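Local coordinates for protein dipeptide Epimerase (Enterococcus faecalis V583, PDB 3JVA) that belongs to the mandelate racemase/muconate lactonizing enzyme family, pairing an N-terminal domain with a TIM-barrel-like domain that holds a magnesium ion, at residues 19-24 with 51-56; 80-85 with 270-275; 116-121 with 304-309; 162-165 with 171-174; 228-231 with 236-239. All coordinates share one frame; numbering follows the deposited sequence.

Contact 1. Residues 19-24 with 51-56; sequences FTIALG and GIFITG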
# COMPACT_ATOMS: atom_id res chain seq x y z
N PHE B 19 -2.84 -8.89 46.16
CA PHE B 19 -2.78 -9.00 44.70
C PHE B 19 -1.40 -9.54 44.32
O PHE B 19 -0.38 -9.04 44.79
CB PHE B 19 -3.00 -7.62 44.08
CG PHE B 19 -3.04 -7.62 42.57
CD1 PHE B 19 -3.90 -8.47 41.88
CD2 PHE B 19 -2.23 -6.76 41.85
CE1 PHE B 19 -3.95 -8.46 40.49
CE2 PHE B 19 -2.27 -6.74 40.45
CZ PHE B 19 -3.14 -7.59 39.77
N THR B 20 -1.38 -10.56 43.47
CA THR B 20 -0.11 -11.14 43.05
C THR B 20 0.33 -10.58 41.71
O THR B 20 -0.44 -10.55 40.75
CB THR B 20 -0.21 -12.67 42.95
OG1 THR B 20 -0.85 -13.19 44.12
CG2 THR B 20 1.19 -13.28 42.84
N ILE B 21 1.58 -10.13 41.65
CA ILE B 21 2.14 -9.59 40.42
C ILE B 21 3.44 -10.31 40.12
O ILE B 21 3.91 -11.11 40.94
CB ILE B 21 2.44 -8.08 40.55
CG1 ILE B 21 3.40 -7.84 41.72
CG2 ILE B 21 1.15 -7.30 40.74
CD1 ILE B 21 3.83 -6.40 41.90
N ALA B 22 4.03 -10.04 38.96
CA ALA B 22 5.28 -10.68 38.59
C ALA B 22 6.34 -10.47 39.67
O ALA B 22 6.63 -9.34 40.07
CB ALA B 22 5.77 -10.12 37.26
N LEU B 23 6.90 -11.58 40.15
CA LEU B 23 7.95 -11.55 41.17
C LEU B 23 7.54 -10.99 42.53
O LEU B 23 8.36 -10.92 43.44
CB LEU B 23 9.16 -10.77 40.66
CG LEU B 23 9.77 -11.22 39.32
CD1 LEU B 23 10.96 -10.34 38.98
CD2 LEU B 23 10.18 -12.68 39.41
N GLY B 24 6.28 -10.58 42.68
CA GLY B 24 5.87 -10.03 43.96
C GLY B 24 4.38 -10.03 44.25
O GLY B 24 3.60 -10.72 43.58
N GLY B 51 1.37 2.31 39.45
CA GLY B 51 1.26 0.95 38.96
C GLY B 51 2.56 0.71 38.24
O GLY B 51 2.62 0.74 37.01
N ILE B 52 3.62 0.46 39.01
CA ILE B 52 4.95 0.27 38.44
C ILE B 52 5.02 -0.81 37.36
O ILE B 52 5.67 -0.62 36.34
CB ILE B 52 5.98 -0.01 39.57
CG1 ILE B 52 7.40 0.06 39.00
CG2 ILE B 52 5.71 -1.37 40.20
CD1 ILE B 52 8.48 0.05 40.07
N PHE B 53 4.33 -1.92 37.58
CA PHE B 53 4.34 -3.02 36.62
C PHE B 53 3.52 -2.77 35.35
O PHE B 53 3.64 -3.52 34.39
CB PHE B 53 3.84 -4.30 37.31
CG PHE B 53 2.53 -4.13 38.02
CD1 PHE B 53 1.33 -4.27 37.33
CD2 PHE B 53 2.49 -3.80 39.37
CE1 PHE B 53 0.11 -4.06 37.97
CE2 PHE B 53 1.28 -3.60 40.02
CZ PHE B 53 0.08 -3.73 39.32
N ILE B 54 2.72 -1.71 35.34
CA ILE B 54 1.90 -1.37 34.18
C ILE B 54 2.33 -0.08 33.50
O ILE B 54 2.55 -0.05 32.28
CB ILE B 54 0.40 -1.21 34.54
CG1 ILE B 54 -0.18 -2.56 34.96
CG2 ILE B 54 -0.37 -0.67 33.34
CD1 ILE B 54 -1.64 -2.50 35.37
N THR B 55 2.47 0.99 34.28
CA THR B 55 2.85 2.28 33.73
C THR B 55 4.25 2.73 34.15
O THR B 55 4.78 3.69 33.60
CB THR B 55 1.88 3.38 34.18
OG1 THR B 55 1.90 3.47 35.61
CG2 THR B 55 0.47 3.07 33.73
N GLY B 56 4.83 2.03 35.12
CA GLY B 56 6.14 2.41 35.62
C GLY B 56 6.01 3.49 36.69
O GLY B 56 6.99 3.84 37.35

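Contact 2. Residues 80-85 with 270-275; sequences NIEKIH and GIHEAL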
# COMPACT_ATOMS: atom_id res chain seq x y z
N ASN B 80 -9.80 26.14 33.23
CA ASN B 80 -8.83 26.22 32.16
C ASN B 80 -8.06 24.91 32.15
O ASN B 80 -6.84 24.87 32.35
CB ASN B 80 -7.87 27.39 32.40
CG ASN B 80 -7.05 27.73 31.18
OD1 ASN B 80 -7.05 26.99 30.19
ND2 ASN B 80 -6.35 28.86 31.23
N ILE B 81 -8.79 23.82 31.91
CA ILE B 81 -8.20 22.49 31.89
C ILE B 81 -7.21 22.38 30.72
O ILE B 81 -6.26 21.59 30.76
CB ILE B 81 -9.31 21.40 31.80
CG1 ILE B 81 -8.71 20.01 32.00
CG2 ILE B 81 -10.02 21.49 30.46
CD1 ILE B 81 -8.14 19.78 33.40
N GLU B 82 -7.44 23.18 29.69
CA GLU B 82 -6.58 23.21 28.52
C GLU B 82 -5.18 23.68 28.93
O GLU B 82 -4.18 23.04 28.59
CB GLU B 82 -7.17 24.16 27.46
CG GLU B 82 -8.40 23.61 26.74
CD GLU B 82 -8.04 22.59 25.67
OE1 GLU B 82 -7.56 23.01 24.59
OE2 GLU B 82 -8.22 21.38 25.89
N LYS B 83 -5.10 24.78 29.67
CA LYS B 83 -3.80 25.28 30.10
C LYS B 83 -3.20 24.42 31.20
O LYS B 83 -1.99 24.20 31.23
CB LYS B 83 -3.91 26.73 30.60
CG LYS B 83 -2.56 27.32 31.01
CD LYS B 83 -2.65 28.80 31.39
CE LYS B 83 -1.29 29.34 31.84
NZ LYS B 83 -1.30 30.81 32.14
N ILE B 84 -4.03 23.92 32.10
CA ILE B 84 -3.51 23.09 33.17
C ILE B 84 -2.77 21.88 32.58
O ILE B 84 -1.69 21.53 33.05
CB ILE B 84 -4.65 22.65 34.13
CG1 ILE B 84 -5.10 23.88 34.95
CG2 ILE B 84 -4.17 21.54 35.06
CD1 ILE B 84 -6.38 23.69 35.73
N HIS B 85 -3.32 21.26 31.54
CA HIS B 85 -2.63 20.13 30.93
C HIS B 85 -1.43 20.61 30.14
O HIS B 85 -0.42 19.93 30.07
CB HIS B 85 -3.59 19.33 30.05
CG HIS B 85 -4.35 18.28 30.80
ND1 HIS B 85 -3.81 17.05 31.11
CD2 HIS B 85 -5.58 18.31 31.35
CE1 HIS B 85 -4.68 16.36 31.83
NE2 HIS B 85 -5.76 17.10 31.99
N GLY B 270 -5.78 11.37 33.23
CA GLY B 270 -7.00 12.09 33.57
C GLY B 270 -8.17 12.10 32.62
O GLY B 270 -8.11 11.57 31.51
N ILE B 271 -9.25 12.72 33.08
CA ILE B 271 -10.49 12.81 32.32
C ILE B 271 -10.32 13.54 31.00
O ILE B 271 -10.87 13.13 29.98
CB ILE B 271 -11.59 13.51 33.17
CG1 ILE B 271 -11.98 12.60 34.34
CG2 ILE B 271 -12.81 13.83 32.31
CD1 ILE B 271 -12.82 13.28 35.41
N HIS B 272 -9.53 14.61 31.00
CA HIS B 272 -9.31 15.39 29.78
C HIS B 272 -8.82 14.52 28.62
O HIS B 272 -9.31 14.64 27.48
CB HIS B 272 -8.30 16.50 30.07
CG HIS B 272 -8.10 17.46 28.93
ND1 HIS B 272 -8.98 18.48 28.65
CD2 HIS B 272 -7.11 17.55 28.01
CE1 HIS B 272 -8.53 19.17 27.62
NE2 HIS B 272 -7.40 18.63 27.21
N GLU B 273 -7.86 13.64 28.89
CA GLU B 273 -7.31 12.76 27.87
C GLU B 273 -8.25 11.58 27.60
O GLU B 273 -8.39 11.14 26.46
CB GLU B 273 -5.94 12.24 28.32
CG GLU B 273 -5.18 11.45 27.25
CD GLU B 273 -4.57 12.34 26.17
OE1 GLU B 273 -4.62 13.59 26.30
OE2 GLU B 273 -4.02 11.79 25.20
N ALA B 274 -8.91 11.10 28.65
CA ALA B 274 -9.85 9.98 28.49
C ALA B 274 -10.97 10.37 27.51
O ALA B 274 -11.43 9.56 26.72
CB ALA B 274 -10.44 9.61 29.85
N LEU B 275 -11.40 11.62 27.58
CA LEU B 275 -12.45 12.08 26.67
C LEU B 275 -11.98 11.99 25.22
O LEU B 275 -12.74 11.60 24.34
CB LEU B 275 -12.86 13.51 27.01
CG LEU B 275 -13.76 13.64 28.24
CD1 LEU B 275 -13.84 15.11 28.67
CD2 LEU B 275 -15.14 13.08 27.93

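Contact 3. Residues 116-121 with 304-309; sequences LPLYQL and AAHLAA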
# COMPACT_ATOMS: atom_id res chain seq x y z
N LEU B 116 -22.97 21.21 40.09
CA LEU B 116 -23.49 20.11 39.29
C LEU B 116 -22.66 18.86 39.52
O LEU B 116 -21.45 18.94 39.76
CB LEU B 116 -23.41 20.46 37.80
CG LEU B 116 -24.24 21.61 37.24
CD1 LEU B 116 -23.77 21.93 35.83
CD2 LEU B 116 -25.70 21.22 37.24
N PRO B 117 -23.30 17.68 39.47
CA PRO B 117 -22.56 16.44 39.66
C PRO B 117 -21.64 16.38 38.44
O PRO B 117 -22.01 16.86 37.37
CB PRO B 117 -23.64 15.36 39.58
CG PRO B 117 -24.86 16.08 40.06
CD PRO B 117 -24.75 17.42 39.39
N LEU B 118 -20.46 15.80 38.59
CA LEU B 118 -19.52 15.75 37.48
C LEU B 118 -20.04 15.15 36.18
O LEU B 118 -19.74 15.66 35.10
CB LEU B 118 -18.24 15.02 37.91
CG LEU B 118 -17.11 14.95 36.88
CD1 LEU B 118 -16.75 16.35 36.36
CD2 LEU B 118 -15.90 14.29 37.52
N TYR B 119 -20.80 14.06 36.26
CA TYR B 119 -21.30 13.44 35.04
C TYR B 119 -22.10 14.39 34.15
O TYR B 119 -22.20 14.17 32.95
CB TYR B 119 -22.13 12.19 35.37
CG TYR B 119 -23.45 12.44 36.06
CD1 TYR B 119 -24.56 12.89 35.35
CD2 TYR B 119 -23.59 12.23 37.43
CE1 TYR B 119 -25.78 13.12 35.98
CE2 TYR B 119 -24.80 12.45 38.07
CZ TYR B 119 -25.89 12.90 37.34
OH TYR B 119 -27.09 13.13 37.98
N GLN B 120 -22.65 15.45 34.73
CA GLN B 120 -23.43 16.41 33.95
C GLN B 120 -22.51 17.29 33.11
O GLN B 120 -22.93 17.84 32.09
CB GLN B 120 -24.29 17.28 34.87
CG GLN B 120 -25.38 16.49 35.60
CD GLN B 120 -26.49 16.02 34.68
OE1 GLN B 120 -26.27 15.77 33.49
NE2 GLN B 120 -27.69 15.88 35.23
N LEU B 121 -21.26 17.43 33.54
CA LEU B 121 -20.30 18.24 32.79
C LEU B 121 -19.54 17.41 31.77
O LEU B 121 -18.83 17.96 30.93
CB LEU B 121 -19.28 18.88 33.74
CG LEU B 121 -19.77 19.92 34.74
CD1 LEU B 121 -18.60 20.39 35.59
CD2 LEU B 121 -20.40 21.09 34.00
N ALA B 304 -13.79 8.03 37.45
CA ALA B 304 -14.02 7.14 36.32
C ALA B 304 -15.50 6.81 36.13
O ALA B 304 -15.98 6.73 35.00
CB ALA B 304 -13.21 5.86 36.49
N ALA B 305 -16.22 6.63 37.23
CA ALA B 305 -17.64 6.30 37.17
C ALA B 305 -18.46 7.45 36.58
O ALA B 305 -19.37 7.23 35.79
CB ALA B 305 -18.16 5.93 38.56
N HIS B 306 -18.14 8.69 36.97
CA HIS B 306 -18.85 9.84 36.43
C HIS B 306 -18.61 9.92 34.92
O HIS B 306 -19.53 10.19 34.15
CB HIS B 306 -18.37 11.13 37.11
CG HIS B 306 -19.04 11.39 38.43
ND1 HIS B 306 -20.15 12.20 38.55
CD2 HIS B 306 -18.79 10.90 39.67
CE1 HIS B 306 -20.55 12.20 39.81
NE2 HIS B 306 -19.75 11.42 40.51
N LEU B 307 -17.37 9.69 34.51
CA LEU B 307 -17.04 9.72 33.09
C LEU B 307 -17.77 8.61 32.33
O LEU B 307 -18.34 8.86 31.26
CB LEU B 307 -15.53 9.54 32.90
CG LEU B 307 -15.09 9.47 31.43
CD1 LEU B 307 -15.49 10.75 30.69
CD2 LEU B 307 -13.59 9.26 31.36
N ALA B 308 -17.74 7.40 32.87
CA ALA B 308 -18.38 6.26 32.24
C ALA B 308 -19.88 6.50 32.10
O ALA B 308 -20.46 6.28 31.04
CB ALA B 308 -18.13 5.00 33.05
N ALA B 309 -20.51 6.97 33.18
CA ALA B 309 -21.94 7.23 33.14
C ALA B 309 -22.28 8.33 32.14
O ALA B 309 -23.30 8.28 31.46
CB ALA B 309 -22.43 7.62 34.53

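Contact 4. Residues 162-165 with 171-174; sequences VGTG and ARVK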
# COMPACT_ATOMS: atom_id res chain seq x y z
N VAL B 162 -6.22 -14.51 33.03
CA VAL B 162 -5.82 -15.77 32.41
C VAL B 162 -4.40 -15.59 31.88
O VAL B 162 -3.79 -14.55 32.12
CB VAL B 162 -6.76 -16.18 31.25
CG1 VAL B 162 -8.13 -16.54 31.80
CG2 VAL B 162 -6.87 -15.06 30.23
N GLY B 163 -3.89 -16.58 31.17
CA GLY B 163 -2.53 -16.50 30.66
C GLY B 163 -1.56 -17.07 31.67
O GLY B 163 -0.35 -16.87 31.58
N THR B 164 -2.09 -17.80 32.65
CA THR B 164 -1.28 -18.42 33.70
C THR B 164 -0.99 -19.88 33.36
O THR B 164 -0.45 -20.63 34.17
CB THR B 164 -2.02 -18.40 35.05
OG1 THR B 164 -3.05 -19.40 35.04
CG2 THR B 164 -2.65 -17.04 35.30
N GLY B 165 -1.36 -20.27 32.14
CA GLY B 165 -1.19 -21.64 31.70
C GLY B 165 -2.57 -22.07 31.26
O GLY B 165 -3.51 -22.03 32.05
N ALA B 171 -9.44 -24.63 33.65
CA ALA B 171 -10.01 -25.21 34.87
C ALA B 171 -10.82 -24.18 35.65
O ALA B 171 -11.92 -24.48 36.13
CB ALA B 171 -8.89 -25.77 35.74
N ARG B 172 -10.28 -22.98 35.79
CA ARG B 172 -10.96 -21.91 36.51
C ARG B 172 -12.21 -21.45 35.78
O ARG B 172 -13.27 -21.31 36.38
CB ARG B 172 -10.00 -20.73 36.72
CG ARG B 172 -8.90 -21.02 37.71
CD ARG B 172 -7.83 -19.94 37.72
NE ARG B 172 -6.78 -20.27 38.69
CZ ARG B 172 -5.48 -20.09 38.48
NH1 ARG B 172 -5.06 -19.57 37.33
NH2 ARG B 172 -4.60 -20.42 39.41
N VAL B 173 -12.08 -21.20 34.48
CA VAL B 173 -13.23 -20.75 33.70
C VAL B 173 -14.34 -21.81 33.71
O VAL B 173 -15.51 -21.49 33.85
CB VAL B 173 -12.82 -20.44 32.24
CG1 VAL B 173 -14.05 -20.15 31.40
CG2 VAL B 173 -11.88 -19.24 32.22
N LYS B 174 -13.94 -23.07 33.58
CA LYS B 174 -14.90 -24.17 33.59
C LYS B 174 -15.70 -24.20 34.90
O LYS B 174 -16.92 -24.29 34.88
CB LYS B 174 -14.16 -25.50 33.42
CG LYS B 174 -15.05 -26.72 33.56
CD LYS B 174 -14.24 -28.01 33.50
CE LYS B 174 -13.56 -28.18 32.15
NZ LYS B 174 -12.80 -29.46 32.07

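Contact 5. Residues 228-231 with 236-239; sequences YVTS and TIMA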
# COMPACT_ATOMS: atom_id res chain seq x y z
N TYR B 228 -3.58 -9.36 14.46
CA TYR B 228 -3.69 -10.73 13.97
C TYR B 228 -4.70 -11.50 14.81
O TYR B 228 -5.59 -12.16 14.28
CB TYR B 228 -2.33 -11.42 14.04
CG TYR B 228 -2.37 -12.89 13.65
CD1 TYR B 228 -2.50 -13.28 12.32
CD2 TYR B 228 -2.29 -13.89 14.63
CE1 TYR B 228 -2.56 -14.64 11.97
CE2 TYR B 228 -2.34 -15.25 14.29
CZ TYR B 228 -2.48 -15.61 12.96
OH TYR B 228 -2.52 -16.95 12.61
N VAL B 229 -4.56 -11.43 16.13
CA VAL B 229 -5.48 -12.13 17.02
C VAL B 229 -6.91 -11.69 16.77
O VAL B 229 -7.80 -12.51 16.56
CB VAL B 229 -5.12 -11.87 18.49
CG1 VAL B 229 -6.11 -12.59 19.40
CG2 VAL B 229 -3.71 -12.34 18.77
N THR B 230 -7.14 -10.38 16.80
CA THR B 230 -8.47 -9.84 16.58
C THR B 230 -9.10 -10.38 15.30
O THR B 230 -10.28 -10.75 15.28
CB THR B 230 -8.42 -8.31 16.50
OG1 THR B 230 -7.91 -7.80 17.74
CG2 THR B 230 -9.80 -7.73 16.23
N SER B 231 -8.31 -10.44 14.24
CA SER B 231 -8.79 -10.90 12.94
C SER B 231 -8.94 -12.41 12.82
O SER B 231 -9.56 -12.89 11.87
CB SER B 231 -7.86 -10.40 11.84
OG SER B 231 -6.61 -11.08 11.88
N THR B 236 -14.47 -11.13 21.10
CA THR B 236 -14.17 -9.70 21.15
C THR B 236 -12.80 -9.50 21.80
O THR B 236 -12.55 -10.00 22.90
CB THR B 236 -15.23 -8.95 21.97
OG1 THR B 236 -16.49 -9.02 21.30
CG2 THR B 236 -14.82 -7.48 22.17
N ILE B 237 -11.92 -8.77 21.13
CA ILE B 237 -10.58 -8.50 21.65
C ILE B 237 -10.48 -7.03 22.06
O ILE B 237 -10.85 -6.14 21.30
CB ILE B 237 -9.49 -8.78 20.60
CG1 ILE B 237 -9.53 -10.26 20.20
CG2 ILE B 237 -8.13 -8.43 21.16
CD1 ILE B 237 -9.29 -11.21 21.35
N MET B 238 -9.99 -6.80 23.27
CA MET B 238 -9.86 -5.45 23.80
C MET B 238 -8.42 -5.08 24.12
O MET B 238 -7.66 -5.87 24.68
CB MET B 238 -10.71 -5.31 25.07
CG MET B 238 -10.51 -4.01 25.85
SD MET B 238 -11.68 -3.89 27.24
CE MET B 238 -11.26 -5.32 28.15
N ALA B 239 -8.03 -3.87 23.74
CA ALA B 239 -6.69 -3.39 24.03
C ALA B 239 -6.71 -2.70 25.39
O ALA B 239 -7.63 -1.96 25.70
CB ALA B 239 -6.23 -2.40 22.95

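Contact 1. Residues 19-24 with 51-56
Phe-53 carries this contact, its ring reaching from the loop 51-56 to Ile-21 and Phe-19 at the end of strand 3-21. From CB the side chain turns so that CG sits between the backbone N and the carbonyl carbon (chi1 52°), and the ring is directed toward strand 3-21. Further out, CD2 meets the far end of Ile-21, with Ile-21 CD1 3.9 Å from Phe-53 CD2. CE2 comes next, lying 3.8 Å from Ile-21 CG2, and that methyl stands over one face of the ring. Its distance from the ring centroid is 4.0 Å and its direction 18° off the normal, a clear CH-pi contact. At the tip, Phe-53 CZ reaches the edge of the second ring and stops 4.0 Å from Phe-19 CE2. A branched isoleucine suits this place because two of its methyls can lie along one aromatic ring, while the flat Phe-19 extends the same apolar patch.

Each segment is also held by its own backbone bonds. Ile-21 to Gly-24 form a type II turn closed by reciprocal bonds between Ile-21 and Gly-24, the turn of the hairpin between strands 3-21 and 24-27; Ile-26 on the latter touches all three side chains. In the other segment Gly-51 O accepts from the N atoms of Ile-54, Thr-55 and Gly-56 and curls the loop tightly. Phe-53 also packs on Lys-90 of a second subunit. With the side chain of Phe-19 about 9 Å from the magnesium ion, the pair of loops is consistent with the N-terminal-domain loops that overhang the barrel mouth in the enolase superfamily.

Contact 2. Residues 80-85 with 270-275
A helix-helix junction between the N-terminal domain and the barrel domain is made here, with His-272 of helix 271-284 pushed against Ile-81, Glu-82 and His-85 of helix 81-91. The two short helical segments run at 104° to one another, their axes approaching to 11.4 Å, and His-272 fills the space between them with its imidazole. Its CG stands anti to the backbone N (chi1 -174°), which carries the ring out from its helix. Beside it lies the ring of His-85. The two planes are almost parallel, 19° apart, but slid so far that they barely overlap, with centroids separated by 4.7 Å. The root of His-272 is also held close, since its CB lies 3.2 Å from His-85 NE2, a buried nitrogen for which the model offers no polar partner. One helical turn earlier, Ile-81 adds apolar packing, its CG1 4.0 Å from His-272 CB.

Glu-82 starts out pointing away, but a bend in its chain brings the carboxylate back beside the His-272 ring. Its OE1 is taken by the N of Lys-312 in a third subunit, so this junction also borders an interface.

Both helices begin at this contact. Asn-80 is the N-cap of one, its OD1 accepting from Lys-83 N at 3.0 Å; Gly-270 is the N-cap of the other, at a positive phi that favours glycine. Helix 96-114 runs alongside, with Asp-103 bonded to Ile-271 N and Tyr-107 packed on His-272, while helix 298-310 backs helix 271-284 through Leu-307.

Contact 3. Residues 116-121 with 304-309
The imidazole of His-306 and the phenol ring of Tyr-119 meet rim to rim, neither lying over the other's face. Their planes differ by 21° and their centroids are 5.8 Å apart. At the edge of the His-306 ring sits the backbone N of Tyr-119, only 12° out of the plane, and it donates to His-306 ND1 at 3.0 Å through a bent N-H. Pro-117 CB also lies near this ring's plane, and Leu-118 CB comes in obliquely, 3.5 Å from His-306 ND1. Of the tyrosine ring, Tyr-119 CD2 is the atom turned toward the histidine, 3.6 Å from His-306 ND1.

Histidine suits the position because it can accept a backbone N-H from the first turn of a short helix, where N-H groups lack partners of their own; with ND1 accepting, a neutral ring would probably carry its proton on NE2. That weakly bonded turn, about 118-121, belongs with the N-terminal domain in sequence, while His-306 belongs to helix 298-310 of the barrel domain, so the bond crosses between domains. Tyr-119 CG lies between its backbone N and carbonyl carbon (chi1 68°), which turns the ring back beside the histidine. The backbones themselves run close here, with Tyr-119 CB 3.5 Å from His-306 O. Leu-118 adds an apolar flank, its CD2 4.0 Å from His-306 CB, and packs further on Ile-271 and Leu-350. Gly-349 bonds to the backbones of Leu-116 and Leu-118 alongside.

Contact 4. Residues 162-165 with 171-174
Arg-172 and Thr-164 have the most surface buried here, and they meet through a single polar link. The arginine reaches out from helix 166-180 with its chain extended from CG to NE, so that the guanidinium travels back along the helix to the loop that precedes it. There NH1 donates to Thr-164 OG1 at 3.1 Å, with a strongly bent N-H (125°), and the bond is weak. The threonine lies at the edge of the guanidinium, near its plane; besides the hydroxyl, its CG2 comes within 4.0 Å of Arg-172 NH1.

Stronger partners hold both ends elsewhere. Thr-164 OG1 is hydrogen-bonded to Asp-169 OD1, whose other oxygen, OD2, takes Gly-163 N; the aspartate thus ties the loop to the first turn of the helix. Arg-172 NE donates to Asp-138 O, and its chain packs on Pro-140 and Met-143 of helix 140-152. A short hydroxyl side chain suits a place where an acid and a guanidinium both approach.

Beneath this polar layer two buried valines approach each other: Val-162 CG1 and Val-173 CG2 are 4.6 Å apart, a loose approach between the loop and the helix. Gly-163 and Gly-165, the latter at the N-cap, have positive phi angles that favour glycine. The whole is a beta-alpha connection of the barrel, joining strand 157-161 to helix 166-180, with Val-162 bonded through its backbone to the magnesium ligand Asp-189.

Contact 5. Residues 228-231 with 236-239
Thr-230 and Ile-237 pack helix 223-232 onto strand 236-239, the second half of a beta-alpha-beta unit that starts at strand 213-215 in the barrel. The close part of the contact lies between these two. Thr-230 OG1 presses on the branch point of the isoleucine, 3.4 Å from Ile-237 CB and 3.5 Å from Ile-237 CG2, while Ile-237 CG1 lies 3.8 Å from Thr-230 CA. The small threonine suits this place because it lets helix and strand come near: Thr-230 CA and Ile-237 CA are 5.7 Å apart. The buried hydroxyl is hydrogen-bonded to Thr-257 O; with OG1 beside its own backbone N (chi1 -61°) it also meets Leu-226 O, one turn earlier in the helix, and its single proton must be shared between the two.

Farther along, Val-229 makes a looser touch, its CG1 4.0 Å from Ile-237 CD1, where the two side chains cross at about a right angle. Ile-203 of helix 196-206 packs against both, so three beta-branched residues meet at this point.

Away from the strand the helix is less covered within its own chain, and other subunits reach it. Ser-231 points away from the strand, and Tyr-228 lies too far along the helix to touch it; both are partly exposed. Tyr-228 OH bonds Asn-234 ND2 of a fifth subunit. Separately, the backbone O of Thr-230 accepts from Lys-197 NZ of a fourth. Within the helix, Ser-231 OG donates to Tyr-228 O at 2.8 Å.

Contacts 2, 3 and 5 are buried, whereas contacts 1 and 4 lie at the surface. Contacts 2 and 3 both join the N-terminal domain to the barrel domain, and they touch each other: Leu-307 packs on Ala-274 and Leu-275, and Leu-118 on Ile-271. Each relies on a buried histidine of a barrel helix, lying beside a second histidine and barely overlapping it in one, bonded to a backbone N-H in the other. Contact 1 stays inside the N-terminal domain and is purely apolar across its segments. Contacts 4 and 5 are local steps of the barrel, about 19 Å apart between centres; the first is a weak polar link between a loop and the helix that follows it, the second close helix-on-strand packing.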